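Local coordinates for protein fructosyl amine:oxygen oxidoreductase (Neosartorya fumigata, PDB 4WCT) that oxidatively deglycates fructosyl amines (Amadori products) with bound FAD as cofactor, using oxygen as the electron acceptor, at residues L42-R47 with F399-L404; K72-S77 with R96-A101; A89-F94 with A390-T395; P364-L369 with G384-G389. One frame throughout, in Å; residues are numbered along the deposited sequence.

In the fold
Contact 3 (89-94 with 390-395) sits at the hub of the group. It shares helix 86-102 with contact 2, whose centre is only 6 Å away, and helix 393-404 with contact 1, about 15 Å away between centres; the centre of contact 4 is about 11 Å from its own, and the two touch through Phe91, Phe94 and Phe368. Along the chain, contacts 2 and 3 interleave, contact 4 falls between the two segments of contact 3, and contact 1 encloses all the others. Contacts 2, 3 and 4 each touch FAD around its isoalloxazine and ribityl parts, so chain regions far apart in sequence close round one cofactor; contact 1 lies farther off, joining helix 35-46 to helix 393-404.

Contact 1 (L42-R47 with F399-L404); sequences LHLARR and FIADAL
Arg47 reaches over Ala401 and takes hold of Asp402 end-on, with NH1 and NH2 both directed at the single oxygen OD1. The distances are 2.8 Å from NH1 to Asp402 OD1 and 3.0 Å from NH2 to the same atom. OD1 lies close to the guanidinium plane, but the carboxylate is turned 48° from that plane and both nitrogens come from one face of it, so this is no flat, two-oxygen pairing. The arginine chain runs extended from CG to NE, which lays one guanidinium face on Ala401 CB, 3.5 Å from Arg47 NH1. NH1 also pairs with Glu405. Deeper in, Leu44 CD2 touches Ala401 CB and meets Leu404 CD2 at 4.0 Å, the two leucine side chains crossing at about a right angle. Leu44 and Leu404 also pack on strand 233-236. The contact thus joins helix 35-46, whose start completes what is probably a Rossmann-type GxGxxG motif, to helix 393-404 in what is consistent with an FAD-binding domain of that type.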
# COMPACT_ATOMS: atom_id res chain seq x y z
N LEU A 42 8.04 -2.87 -15.68
CA LEU A 42 8.75 -1.73 -16.26
C LEU A 42 10.26 -1.84 -16.08
O LEU A 42 11.01 -1.67 -17.05
CB LEU A 42 8.24 -0.43 -15.66
CG LEU A 42 8.99 0.84 -16.08
CD1 LEU A 42 8.72 1.12 -17.54
CD2 LEU A 42 8.43 1.93 -15.17
N HIS A 43 10.71 -2.17 -14.88
CA HIS A 43 12.15 -2.28 -14.62
C HIS A 43 12.78 -3.44 -15.39
O HIS A 43 13.87 -3.27 -15.94
CB HIS A 43 12.41 -2.42 -13.14
CG HIS A 43 12.37 -1.13 -12.41
ND1 HIS A 43 13.51 -0.42 -12.10
CD2 HIS A 43 11.33 -0.44 -11.88
CE1 HIS A 43 13.17 0.68 -11.47
NE2 HIS A 43 11.85 0.71 -11.33
N LEU A 44 12.07 -4.55 -15.53
CA LEU A 44 12.62 -5.69 -16.30
C LEU A 44 12.73 -5.30 -17.78
O LEU A 44 13.78 -5.51 -18.40
CB LEU A 44 11.73 -6.92 -16.17
CG LEU A 44 11.76 -7.61 -14.80
CD1 LEU A 44 10.71 -8.70 -14.73
CD2 LEU A 44 13.15 -8.14 -14.48
N ALA A 45 11.71 -4.63 -18.30
CA ALA A 45 11.80 -4.12 -19.68
C ALA A 45 12.96 -3.16 -19.90
O ALA A 45 13.71 -3.27 -20.89
CB ALA A 45 10.49 -3.49 -20.11
N ARG A 46 13.15 -2.24 -18.97
CA ARG A 46 14.25 -1.29 -19.08
C ARG A 46 15.60 -1.99 -19.03
O ARG A 46 16.57 -1.50 -19.61
CB ARG A 46 14.18 -0.24 -17.98
CG ARG A 46 13.04 0.75 -18.20
CD ARG A 46 12.94 1.73 -17.04
NE ARG A 46 12.05 2.84 -17.34
CZ ARG A 46 11.66 3.72 -16.43
NH1 ARG A 46 12.06 3.58 -15.18
NH2 ARG A 46 10.86 4.73 -16.77
N ARG A 47 15.69 -3.09 -18.28
CA ARG A 47 16.92 -3.85 -18.15
C ARG A 47 17.17 -4.77 -19.35
O ARG A 47 18.19 -5.47 -19.37
CB ARG A 47 16.92 -4.67 -16.86
CG ARG A 47 17.15 -3.79 -15.65
CD ARG A 47 17.12 -4.57 -14.35
NE ARG A 47 17.04 -3.64 -13.25
CZ ARG A 47 17.54 -3.87 -12.03
NH1 ARG A 47 18.10 -5.03 -11.71
NH2 ARG A 47 17.34 -2.96 -11.09
N PHE A 399 14.39 -2.89 -7.02
CA PHE A 399 14.75 -3.79 -5.92
C PHE A 399 14.32 -5.22 -6.20
O PHE A 399 15.10 -6.17 -5.97
CB PHE A 399 14.15 -3.31 -4.60
CG PHE A 399 14.74 -2.06 -4.11
CD1 PHE A 399 15.99 -2.05 -3.51
CD2 PHE A 399 14.05 -0.86 -4.24
CE1 PHE A 399 16.56 -0.87 -3.05
CE2 PHE A 399 14.61 0.32 -3.79
CZ PHE A 399 15.84 0.31 -3.14
N ILE A 400 13.10 -5.39 -6.74
CA ILE A 400 12.62 -6.74 -7.08
C ILE A 400 13.48 -7.38 -8.21
O ILE A 400 13.89 -8.54 -8.10
CB ILE A 400 11.14 -6.70 -7.47
CG1 ILE A 400 10.26 -6.34 -6.24
CG2 ILE A 400 10.69 -8.05 -8.06
CD1 ILE A 400 8.90 -5.79 -6.57
N ALA A 401 13.78 -6.61 -9.26
CA ALA A 401 14.68 -7.10 -10.32
C ALA A 401 16.08 -7.44 -9.78
O ALA A 401 16.71 -8.45 -10.20
CB ALA A 401 14.76 -6.10 -11.45
N ASP A 402 16.56 -6.64 -8.83
CA ASP A 402 17.86 -6.89 -8.21
C ASP A 402 17.84 -8.22 -7.45
O ASP A 402 18.78 -9.01 -7.51
CB ASP A 402 18.24 -5.78 -7.21
CG ASP A 402 18.76 -4.51 -7.87
OD1 ASP A 402 18.99 -4.45 -9.12
OD2 ASP A 402 18.92 -3.52 -7.11
N ALA A 403 16.77 -8.48 -6.72
CA ALA A 403 16.61 -9.75 -6.03
C ALA A 403 16.54 -10.93 -7.02
O ALA A 403 17.13 -11.99 -6.78
CB ALA A 403 15.37 -9.70 -5.16
N LEU A 404 15.86 -10.75 -8.15
CA LEU A 404 15.82 -11.76 -9.20
C LEU A 404 17.24 -12.06 -9.71
O LEU A 404 17.59 -13.23 -9.94
CB LEU A 404 14.97 -11.29 -10.38
CG LEU A 404 14.68 -12.31 -11.48
CD1 LEU A 404 13.69 -13.38 -11.04
CD2 LEU A 404 14.19 -11.63 -12.75

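Contact 2 (K72-S77 with R96-A101); sequences KIMEHS and RAALKA. With FAD (flavin-adenine dinucleotide), chain C.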
# COMPACT_ATOMS: atom_id res chain seq x y z
N LYS A 72 -2.18 8.49 -2.55
CA LYS A 72 -1.52 7.82 -1.43
C LYS A 72 -0.46 8.78 -0.89
O LYS A 72 -0.02 9.72 -1.57
CB LYS A 72 -0.81 6.51 -1.88
CG LYS A 72 -1.73 5.49 -2.52
CD LYS A 72 -2.59 4.76 -1.49
CE LYS A 72 -3.14 3.48 -2.09
NZ LYS A 72 -4.26 2.93 -1.29
N ILE A 73 -0.03 8.52 0.33
CA ILE A 73 1.00 9.32 1.00
C ILE A 73 2.37 8.84 0.58
O ILE A 73 2.62 7.64 0.52
CB ILE A 73 0.87 9.19 2.52
CG1 ILE A 73 -0.54 9.60 2.98
CG2 ILE A 73 1.98 10.00 3.18
CD1 ILE A 73 -0.84 9.32 4.44
N MET A 74 3.27 9.79 0.28
CA MET A 74 4.70 9.54 0.10
C MET A 74 5.44 10.32 1.20
O MET A 74 5.24 11.52 1.38
CB MET A 74 5.16 10.03 -1.29
CG MET A 74 6.70 10.22 -1.46
SD MET A 74 7.60 8.69 -1.37
CE MET A 74 9.19 9.17 -0.69
N GLU A 75 6.36 9.64 1.88
CA GLU A 75 7.21 10.31 2.86
C GLU A 75 8.55 9.61 2.91
O GLU A 75 8.63 8.37 2.98
CB GLU A 75 6.59 10.28 4.25
CG GLU A 75 7.41 11.16 5.20
CD GLU A 75 7.10 10.94 6.66
OE1 GLU A 75 6.46 9.92 6.99
OE2 GLU A 75 7.51 11.82 7.46
N HIS A 76 9.60 10.41 2.96
CA HIS A 76 10.94 9.93 3.20
C HIS A 76 11.55 10.70 4.39
O HIS A 76 11.56 11.93 4.40
CB HIS A 76 11.81 10.17 1.96
CG HIS A 76 13.25 9.88 2.21
ND1 HIS A 76 13.68 8.66 2.68
CD2 HIS A 76 14.33 10.70 2.23
CE1 HIS A 76 14.98 8.72 2.93
NE2 HIS A 76 15.41 9.94 2.62
N SER A 77 12.13 9.96 5.33
CA SER A 77 12.85 10.56 6.46
C SER A 77 14.24 9.94 6.59
O SER A 77 14.41 8.73 6.55
CB SER A 77 12.08 10.30 7.76
OG SER A 77 10.78 10.81 7.64
N ARG A 96 14.25 6.64 0.28
CA ARG A 96 15.23 7.54 -0.32
C ARG A 96 15.22 7.38 -1.82
O ARG A 96 15.19 8.38 -2.58
CB ARG A 96 16.63 7.25 0.23
CG ARG A 96 17.65 8.31 -0.12
CD ARG A 96 19.04 7.95 0.37
NE ARG A 96 19.06 7.77 1.82
CZ ARG A 96 19.23 6.60 2.43
NH1 ARG A 96 19.65 5.53 1.77
NH2 ARG A 96 19.18 6.55 3.75
N ALA A 97 15.33 6.14 -2.26
CA ALA A 97 15.30 5.83 -3.68
C ALA A 97 13.98 6.25 -4.31
O ALA A 97 13.92 6.78 -5.43
CB ALA A 97 15.52 4.34 -3.91
N ALA A 98 12.89 6.00 -3.60
CA ALA A 98 11.58 6.31 -4.14
C ALA A 98 11.45 7.81 -4.33
O ALA A 98 10.92 8.25 -5.34
CB ALA A 98 10.47 5.78 -3.22
N LEU A 99 11.86 8.59 -3.33
CA LEU A 99 11.71 10.03 -3.41
C LEU A 99 12.46 10.55 -4.63
O LEU A 99 11.98 11.42 -5.38
CB LEU A 99 12.24 10.71 -2.13
CG LEU A 99 12.18 12.24 -2.12
CD1 LEU A 99 10.74 12.72 -2.23
CD2 LEU A 99 12.81 12.79 -0.86
N LYS A 100 13.70 10.12 -4.76
CA LYS A 100 14.54 10.56 -5.88
C LYS A 100 13.87 10.29 -7.21
O LYS A 100 13.82 11.13 -8.11
CB LYS A 100 15.89 9.87 -5.78
CG LYS A 100 16.82 10.16 -6.96
CD LYS A 100 18.22 9.58 -6.70
CE LYS A 100 19.17 9.97 -7.83
NZ LYS A 100 20.35 9.07 -7.96
N ALA A 101 13.27 9.11 -7.33
CA ALA A 101 12.61 8.72 -8.56
C ALA A 101 11.27 9.43 -8.81
O ALA A 101 10.98 9.78 -9.95
CB ALA A 101 12.44 7.20 -8.60
PA FAD C . -1.71 -4.39 -5.21
O1A FAD C . -1.42 -2.98 -5.65
O2A FAD C . -2.94 -4.70 -4.43
O5B FAD C . -1.69 -5.26 -6.52
C5B FAD C . -1.94 -6.67 -6.44
C4B FAD C . -2.39 -7.14 -7.82
O4B FAD C . -2.44 -8.60 -7.84
C3B FAD C . -3.77 -6.64 -8.24
O3B FAD C . -3.74 -5.95 -9.50
C2B FAD C . -4.61 -7.92 -8.32
O2B FAD C . -5.69 -7.89 -9.25
C1B FAD C . -3.54 -8.97 -8.63
N9A FAD C . -3.98 -10.33 -8.24
C8A FAD C . -4.72 -10.69 -7.17
N7A FAD C . -4.97 -12.02 -7.19
C5A FAD C . -4.29 -12.51 -8.26
C6A FAD C . -4.18 -13.82 -8.89
N6A FAD C . -4.78 -14.89 -8.34
N1A FAD C . -3.48 -13.89 -10.04
C2A FAD C . -2.85 -12.85 -10.59
N3A FAD C . -2.95 -11.61 -10.09
C4A FAD C . -3.65 -11.41 -8.95
N1 FAD C . 0.91 2.79 0.95
C2 FAD C . 1.66 3.95 0.93
O2 FAD C . 2.83 3.85 0.55
N3 FAD C . 1.12 5.14 1.20
C4 FAD C . -0.15 5.26 1.65
O4 FAD C . -0.69 6.37 1.93
C4X FAD C . -0.99 4.08 1.72
N5 FAD C . -2.28 4.17 2.14
C5X FAD C . -3.10 3.09 1.96
C6 FAD C . -4.47 3.19 2.16
C7 FAD C . -5.27 2.06 2.07
C7M FAD C . -6.74 2.21 2.21
C8 FAD C . -4.66 0.78 1.70
C8M FAD C . -5.47 -0.46 1.55
C9 FAD C . -3.32 0.69 1.40
C9A FAD C . -2.50 1.78 1.57
N10 FAD C . -1.13 1.67 1.36
C10 FAD C . -0.37 2.84 1.34
C1' FAD C . -0.43 0.43 1.05
C2' FAD C . -0.22 0.22 -0.44
O2' FAD C . -1.47 0.47 -1.07
C3' FAD C . 0.23 -1.22 -0.67
O3' FAD C . 1.29 -1.56 0.24
C4' FAD C . 0.67 -1.46 -2.12
O4' FAD C . -0.26 -0.85 -3.01
C5' FAD C . 0.70 -2.96 -2.36
O5' FAD C . 1.16 -3.20 -3.69
P FAD C . 1.06 -4.68 -4.31
O1P FAD C . 1.57 -4.61 -5.73
O2P FAD C . 1.69 -5.61 -3.30
O3P FAD C . -0.52 -4.96 -4.33
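With chi1 at 171°, His76 holds its imidazole opposite its own backbone N and lays one ring face against the start of segment 96-101. Arg96 CA sits over that face, 3.6 Å from the ring centroid, in a CH-pi contact displaced toward the rim. Arg96 CB follows at 3.5 Å from His76 CE1, while the guanidinium stands almost perpendicular to the ring. The polar ends are held from outside: Thr95 hydrogen-bonds His76 ND1, and Glu78 serves both His76 NE2 and Arg96 NE, its carboxylate probably easing the closeness of the two basic groups. Met74 bends at chi2 (66°), which turns its methyl CE onto Leu99 CB at 3.7 Å. Leu99 in turn sends CD2 to 4.0 Å from His76 CB, so it packs against both inward-facing residues. Here the edge strand 72-75 of a three-stranded antiparallel sheet is backed by helix 86-102, and the same strand carries part of the flavin site. Ile73 pairs through its backbone with the pyrimidine side of the isoalloxazine: its N donates to FAD O4 at 2.8 Å, and FAD N3 donates to Ile73 O at 3.0 Å. Lys72 lies across one face of the flavin and places NZ 3.5 Å from FAD C5X, while Asp69 forms a salt bridge with that ammonium group.

Contact 3 (A89-F94 with A390-T395); sequences AAFSTF and AMQMPT. With FAD (flavin-adenine dinucleotide), chain C.
No direct hydrogen bond joins Phe94 to Gln392; a single water takes that place, donating to Phe94 O and to Gln392 OE1, each at 2.8 Å. The same water lies 2.7 Å from Thr395 OG1 and hydrogen-bonds it, so one molecule ties a helix carbonyl to two side chains of the other segment. The Gln392 chain bends at chi2 (-57°), which brings its amide beside helix 86-102. OE1 comes within 3.4 Å of Phe94 CB, while NE2 approaches Phe91 CE1 at 3.6 Å, obliquely, with the ring and amide planes 71° apart. That NE2 donates to Asn388 O, which fixes which way round the amide lies. Segment 390-395 opens with a type I beta turn from Ala390 to Met393 and runs on into helix 393-404, and its start belongs to the flavin pocket: Met391 N donates to FAD O2 at 2.8 Å in a nearly straight bond. The Met391 side chain also curls round that oxygen, CE 3.4 Å from FAD O2. Its sulphur SD makes a loose contact with Phe91 CZ at 4.5 Å. The Phe94 ring turns elsewhere, edge-to-face with both Phe399 and Phe368, and so links helix 86-102 to helix 393-404 and to the loop 364-369.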
# COMPACT_ATOMS: atom_id res chain seq x y z
N ALA A 89 16.37 1.60 9.02
CA ALA A 89 17.38 1.96 8.06
C ALA A 89 17.11 1.39 6.67
O ALA A 89 17.31 2.10 5.66
CB ALA A 89 18.75 1.53 8.53
N ALA A 90 16.67 0.14 6.60
CA ALA A 90 16.22 -0.41 5.35
C ALA A 90 15.04 0.37 4.77
O ALA A 90 14.99 0.66 3.59
CB ALA A 90 15.88 -1.88 5.51
N PHE A 91 14.07 0.71 5.61
CA PHE A 91 12.92 1.44 5.11
C PHE A 91 13.34 2.78 4.49
O PHE A 91 12.86 3.15 3.41
CB PHE A 91 11.86 1.63 6.19
CG PHE A 91 10.57 2.17 5.66
CD1 PHE A 91 9.74 1.36 4.87
CD2 PHE A 91 10.22 3.48 5.88
CE1 PHE A 91 8.59 1.87 4.31
CE2 PHE A 91 9.00 3.97 5.40
CZ PHE A 91 8.22 3.18 4.58
N SER A 92 14.26 3.47 5.16
CA SER A 92 14.76 4.76 4.67
C SER A 92 15.53 4.59 3.38
O SER A 92 15.50 5.47 2.52
CB SER A 92 15.66 5.42 5.70
OG SER A 92 14.90 5.94 6.77
N THR A 93 16.19 3.44 3.22
CA THR A 93 16.83 3.12 1.93
C THR A 93 15.81 2.99 0.79
O THR A 93 15.97 3.61 -0.28
CB THR A 93 17.64 1.83 2.04
OG1 THR A 93 18.65 1.98 3.05
CG2 THR A 93 18.26 1.46 0.70
N PHE A 94 14.71 2.30 1.07
CA PHE A 94 13.61 2.21 0.10
C PHE A 94 13.04 3.59 -0.22
O PHE A 94 12.91 3.95 -1.39
CB PHE A 94 12.50 1.30 0.60
CG PHE A 94 12.82 -0.17 0.50
CD1 PHE A 94 12.89 -0.79 -0.73
CD2 PHE A 94 12.92 -0.94 1.63
CE1 PHE A 94 13.08 -2.15 -0.84
CE2 PHE A 94 13.22 -2.29 1.54
CZ PHE A 94 13.22 -2.92 0.31
N ALA A 390 2.79 1.62 -1.57
CA ALA A 390 2.39 2.39 -2.74
C ALA A 390 3.41 3.48 -3.07
O ALA A 390 3.76 3.71 -4.25
CB ALA A 390 1.00 3.00 -2.57
N MET A 391 3.95 4.11 -2.04
CA MET A 391 4.97 5.14 -2.23
C MET A 391 6.27 4.59 -2.82
O MET A 391 7.08 5.36 -3.36
CB MET A 391 5.25 5.90 -0.94
CG MET A 391 6.02 5.10 0.08
SD MET A 391 6.36 5.96 1.63
CE MET A 391 4.77 5.87 2.43
N GLN A 392 6.43 3.28 -2.80
CA GLN A 392 7.60 2.61 -3.35
C GLN A 392 7.49 2.39 -4.87
O GLN A 392 8.44 1.90 -5.48
CB GLN A 392 7.79 1.22 -2.71
CG GLN A 392 7.65 1.16 -1.18
CD GLN A 392 8.60 2.09 -0.44
OE1 GLN A 392 9.67 2.45 -0.95
NE2 GLN A 392 8.22 2.48 0.79
N MET A 393 6.35 2.75 -5.48
CA MET A 393 6.05 2.36 -6.86
C MET A 393 7.18 2.59 -7.86
O MET A 393 7.40 1.74 -8.71
CB MET A 393 4.78 3.03 -7.37
CG MET A 393 4.22 2.36 -8.61
SD MET A 393 2.88 3.30 -9.38
CE MET A 393 1.67 3.23 -8.06
N PRO A 394 7.84 3.77 -7.83
CA PRO A 394 8.79 4.05 -8.92
C PRO A 394 10.00 3.11 -8.90
O PRO A 394 10.56 2.83 -9.97
CB PRO A 394 9.25 5.48 -8.64
CG PRO A 394 8.18 6.07 -7.77
CD PRO A 394 7.70 4.92 -6.92
N THR A 395 10.39 2.62 -7.73
CA THR A 395 11.68 1.98 -7.52
C THR A 395 11.56 0.54 -7.04
O THR A 395 12.52 -0.20 -7.10
CB THR A 395 12.52 2.78 -6.49
OG1 THR A 395 11.66 3.26 -5.42
CG2 THR A 395 13.17 3.95 -7.17
PA FAD C . -1.71 -4.39 -5.21
O1A FAD C . -1.42 -2.98 -5.65
O2A FAD C . -2.94 -4.70 -4.43
O5B FAD C . -1.69 -5.26 -6.52
C5B FAD C . -1.94 -6.67 -6.44
C4B FAD C . -2.39 -7.14 -7.82
O4B FAD C . -2.44 -8.60 -7.84
C3B FAD C . -3.77 -6.64 -8.24
O3B FAD C . -3.74 -5.95 -9.50
C2B FAD C . -4.61 -7.92 -8.32
O2B FAD C . -5.69 -7.89 -9.25
C1B FAD C . -3.54 -8.97 -8.63
N9A FAD C . -3.98 -10.33 -8.24
C8A FAD C . -4.72 -10.69 -7.17
N7A FAD C . -4.97 -12.02 -7.19
C5A FAD C . -4.29 -12.51 -8.26
C6A FAD C . -4.18 -13.82 -8.89
N6A FAD C . -4.78 -14.89 -8.34
N1A FAD C . -3.48 -13.89 -10.04
C2A FAD C . -2.85 -12.85 -10.59
N3A FAD C . -2.95 -11.61 -10.09
C4A FAD C . -3.65 -11.41 -8.95
N1 FAD C . 0.91 2.79 0.95
C2 FAD C . 1.66 3.95 0.93
O2 FAD C . 2.83 3.85 0.55
N3 FAD C . 1.12 5.14 1.20
C4 FAD C . -0.15 5.26 1.65
O4 FAD C . -0.69 6.37 1.93
C4X FAD C . -0.99 4.08 1.72
N5 FAD C . -2.28 4.17 2.14
C5X FAD C . -3.10 3.09 1.96
C6 FAD C . -4.47 3.19 2.16
C7 FAD C . -5.27 2.06 2.07
C7M FAD C . -6.74 2.21 2.21
C8 FAD C . -4.66 0.78 1.70
C8M FAD C . -5.47 -0.46 1.55
C9 FAD C . -3.32 0.69 1.40
C9A FAD C . -2.50 1.78 1.57
N10 FAD C . -1.13 1.67 1.36
C10 FAD C . -0.37 2.84 1.34
C1' FAD C . -0.43 0.43 1.05
C2' FAD C . -0.22 0.22 -0.44
O2' FAD C . -1.47 0.47 -1.07
C3' FAD C . 0.23 -1.22 -0.67
O3' FAD C . 1.29 -1.56 0.24
C4' FAD C . 0.67 -1.46 -2.12
O4' FAD C . -0.26 -0.85 -3.01
C5' FAD C . 0.70 -2.96 -2.36
O5' FAD C . 1.16 -3.20 -3.69
P FAD C . 1.06 -4.68 -4.31
O1P FAD C . 1.57 -4.61 -5.73
O2P FAD C . 1.69 -5.61 -3.30
O3P FAD C . -0.52 -4.96 -4.33
O HOH W 1 11.58 2.06 -3.00

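Contact 4 (P364-L369 with G384-G389); sequences PDRAFL and GGSGNG. With FAD (flavin-adenine dinucleotide), chain C.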
# COMPACT_ATOMS: atom_id res chain seq x y z
N PRO A 364 5.10 -9.92 9.81
CA PRO A 364 5.13 -9.78 11.25
C PRO A 364 5.78 -8.49 11.77
O PRO A 364 5.39 -8.01 12.83
CB PRO A 364 5.93 -11.02 11.69
CG PRO A 364 5.63 -12.01 10.65
CD PRO A 364 5.65 -11.21 9.36
N ASP A 365 6.77 -7.96 11.06
CA ASP A 365 7.42 -6.72 11.45
C ASP A 365 7.12 -5.52 10.55
O ASP A 365 7.68 -4.42 10.76
CB ASP A 365 8.91 -6.95 11.54
CG ASP A 365 9.56 -7.35 10.22
OD1 ASP A 365 8.84 -7.44 9.18
OD2 ASP A 365 10.80 -7.61 10.27
N ARG A 366 6.23 -5.75 9.59
CA ARG A 366 5.80 -4.78 8.61
C ARG A 366 6.95 -4.25 7.75
O ARG A 366 6.80 -3.22 7.08
CB ARG A 366 4.99 -3.66 9.26
CG ARG A 366 3.62 -4.15 9.71
CD ARG A 366 2.74 -3.06 10.28
NE ARG A 366 2.50 -2.01 9.31
CZ ARG A 366 2.19 -0.76 9.63
NH1 ARG A 366 1.96 -0.42 10.89
NH2 ARG A 366 2.01 0.14 8.67
N ALA A 367 8.03 -5.03 7.63
CA ALA A 367 8.97 -4.89 6.52
C ALA A 367 8.53 -5.73 5.35
O ALA A 367 7.72 -6.66 5.50
CB ALA A 367 10.41 -5.21 6.97
N PHE A 368 8.94 -5.32 4.15
CA PHE A 368 8.58 -6.06 2.95
C PHE A 368 9.15 -7.48 2.95
O PHE A 368 9.97 -7.85 3.78
CB PHE A 368 9.05 -5.33 1.71
CG PHE A 368 8.65 -3.85 1.67
CD1 PHE A 368 7.40 -3.42 2.14
CD2 PHE A 368 9.50 -2.92 1.08
CE1 PHE A 368 7.05 -2.09 2.10
CE2 PHE A 368 9.16 -1.56 1.08
CZ PHE A 368 7.94 -1.16 1.59
N LEU A 369 8.64 -8.27 2.04
CA LEU A 369 9.12 -9.65 1.87
C LEU A 369 9.45 -9.85 0.40
O LEU A 369 8.57 -9.99 -0.46
CB LEU A 369 8.08 -10.64 2.37
CG LEU A 369 8.29 -12.13 2.06
CD1 LEU A 369 9.67 -12.59 2.51
CD2 LEU A 369 7.18 -12.97 2.66
N GLY A 384 3.99 -8.21 0.86
CA GLY A 384 4.11 -7.71 2.22
C GLY A 384 4.27 -6.19 2.25
O GLY A 384 4.99 -5.64 3.09
N GLY A 385 3.52 -5.51 1.40
CA GLY A 385 3.50 -4.04 1.43
C GLY A 385 3.26 -3.40 2.79
O GLY A 385 3.78 -2.33 3.07
N SER A 386 2.50 -4.08 3.64
CA SER A 386 2.45 -3.74 5.07
C SER A 386 2.02 -2.27 5.30
O SER A 386 2.41 -1.66 6.29
CB SER A 386 3.79 -4.00 5.74
OG SER A 386 4.10 -5.39 5.74
N GLY A 387 1.22 -1.75 4.38
CA GLY A 387 0.64 -0.43 4.51
C GLY A 387 1.51 0.69 4.01
O GLY A 387 1.16 1.86 4.16
N ASN A 388 2.67 0.38 3.43
CA ASN A 388 3.52 1.47 2.89
C ASN A 388 4.24 1.06 1.62
O ASN A 388 5.31 1.58 1.25
CB ASN A 388 4.52 2.00 3.92
CG ASN A 388 5.17 0.90 4.72
OD1 ASN A 388 5.74 -0.04 4.17
ND2 ASN A 388 5.15 1.04 6.05
N GLY A 389 3.54 0.27 0.83
CA GLY A 389 4.03 -0.16 -0.46
C GLY A 389 3.82 0.79 -1.63
O GLY A 389 4.44 0.59 -2.67
PA FAD C . -1.71 -4.39 -5.21
O1A FAD C . -1.42 -2.98 -5.65
O2A FAD C . -2.94 -4.70 -4.43
O5B FAD C . -1.69 -5.26 -6.52
C5B FAD C . -1.94 -6.67 -6.44
C4B FAD C . -2.39 -7.14 -7.82
O4B FAD C . -2.44 -8.60 -7.84
C3B FAD C . -3.77 -6.64 -8.24
O3B FAD C . -3.74 -5.95 -9.50
C2B FAD C . -4.61 -7.92 -8.32
O2B FAD C . -5.69 -7.89 -9.25
C1B FAD C . -3.54 -8.97 -8.63
N9A FAD C . -3.98 -10.33 -8.24
C8A FAD C . -4.72 -10.69 -7.17
N7A FAD C . -4.97 -12.02 -7.19
C5A FAD C . -4.29 -12.51 -8.26
C6A FAD C . -4.18 -13.82 -8.89
N6A FAD C . -4.78 -14.89 -8.34
N1A FAD C . -3.48 -13.89 -10.04
C2A FAD C . -2.85 -12.85 -10.59
N3A FAD C . -2.95 -11.61 -10.09
C4A FAD C . -3.65 -11.41 -8.95
N1 FAD C . 0.91 2.79 0.95
C2 FAD C . 1.66 3.95 0.93
O2 FAD C . 2.83 3.85 0.55
N3 FAD C . 1.12 5.14 1.20
C4 FAD C . -0.15 5.26 1.65
O4 FAD C . -0.69 6.37 1.93
C4X FAD C . -0.99 4.08 1.72
N5 FAD C . -2.28 4.17 2.14
C5X FAD C . -3.10 3.09 1.96
C6 FAD C . -4.47 3.19 2.16
C7 FAD C . -5.27 2.06 2.07
C7M FAD C . -6.74 2.21 2.21
C8 FAD C . -4.66 0.78 1.70
C8M FAD C . -5.47 -0.46 1.55
C9 FAD C . -3.32 0.69 1.40
C9A FAD C . -2.50 1.78 1.57
N10 FAD C . -1.13 1.67 1.36
C10 FAD C . -0.37 2.84 1.34
C1' FAD C . -0.43 0.43 1.05
C2' FAD C . -0.22 0.22 -0.44
O2' FAD C . -1.47 0.47 -1.07
C3' FAD C . 0.23 -1.22 -0.67
O3' FAD C . 1.29 -1.56 0.24
C4' FAD C . 0.67 -1.46 -2.12
O4' FAD C . -0.26 -0.85 -3.01
C5' FAD C . 0.70 -2.96 -2.36
O5' FAD C . 1.16 -3.20 -3.69
P FAD C . 1.06 -4.68 -4.31
O1P FAD C . 1.57 -4.61 -5.73
O2P FAD C . 1.69 -5.61 -3.30
O3P FAD C . -0.52 -4.96 -4.33
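Arg366 lays CB and CG along Ser386, its CB 3.7 Å from Ser386 CB, and then bends at chi3 (59°) to turn the guanidinium back onto the serine's carbonyl. NE and NH2 grip it side-on, both donating to Ser386 O at 3.0 Å, with the oxygen near the guanidinium plane. NH1 is engaged by Gln432 O, so the arginine joins a third part of the chain. Ser386 OG donates to Gly384 O at 2.8 Å from well above the carbonyl plane and also hydrogen-bonds with Thr363 N, two partners that fix the hydroxyl. The glycine-rich loop 384-389, with its type I' turn from Gly385 to Asn388, lies between strand 379-383 and helix 393-404 and runs beside the FAD. Gly389 N makes a weak hydrogen bond to FAD O3' at 3.0 Å, and Gly385 CA passes 3.5 Å from that hydroxyl oxygen. Because neither glycine carries a CB, which would run into O3', the loop can come this close to the ribityl chain. Against the loop, Phe368 points one ring edge at two carbonyls: CD1 is 3.4 Å from Gly384 O, and CE1 is the same distance from Gly385 O. Its ring also meets Trp36 and Phe94 edge-to-face. Earlier in the same loop as Phe368, Asp365 OD1 accepts from Ala367 N in an Asx turn, and a salt bridge from Arg419 reaches the same oxygen.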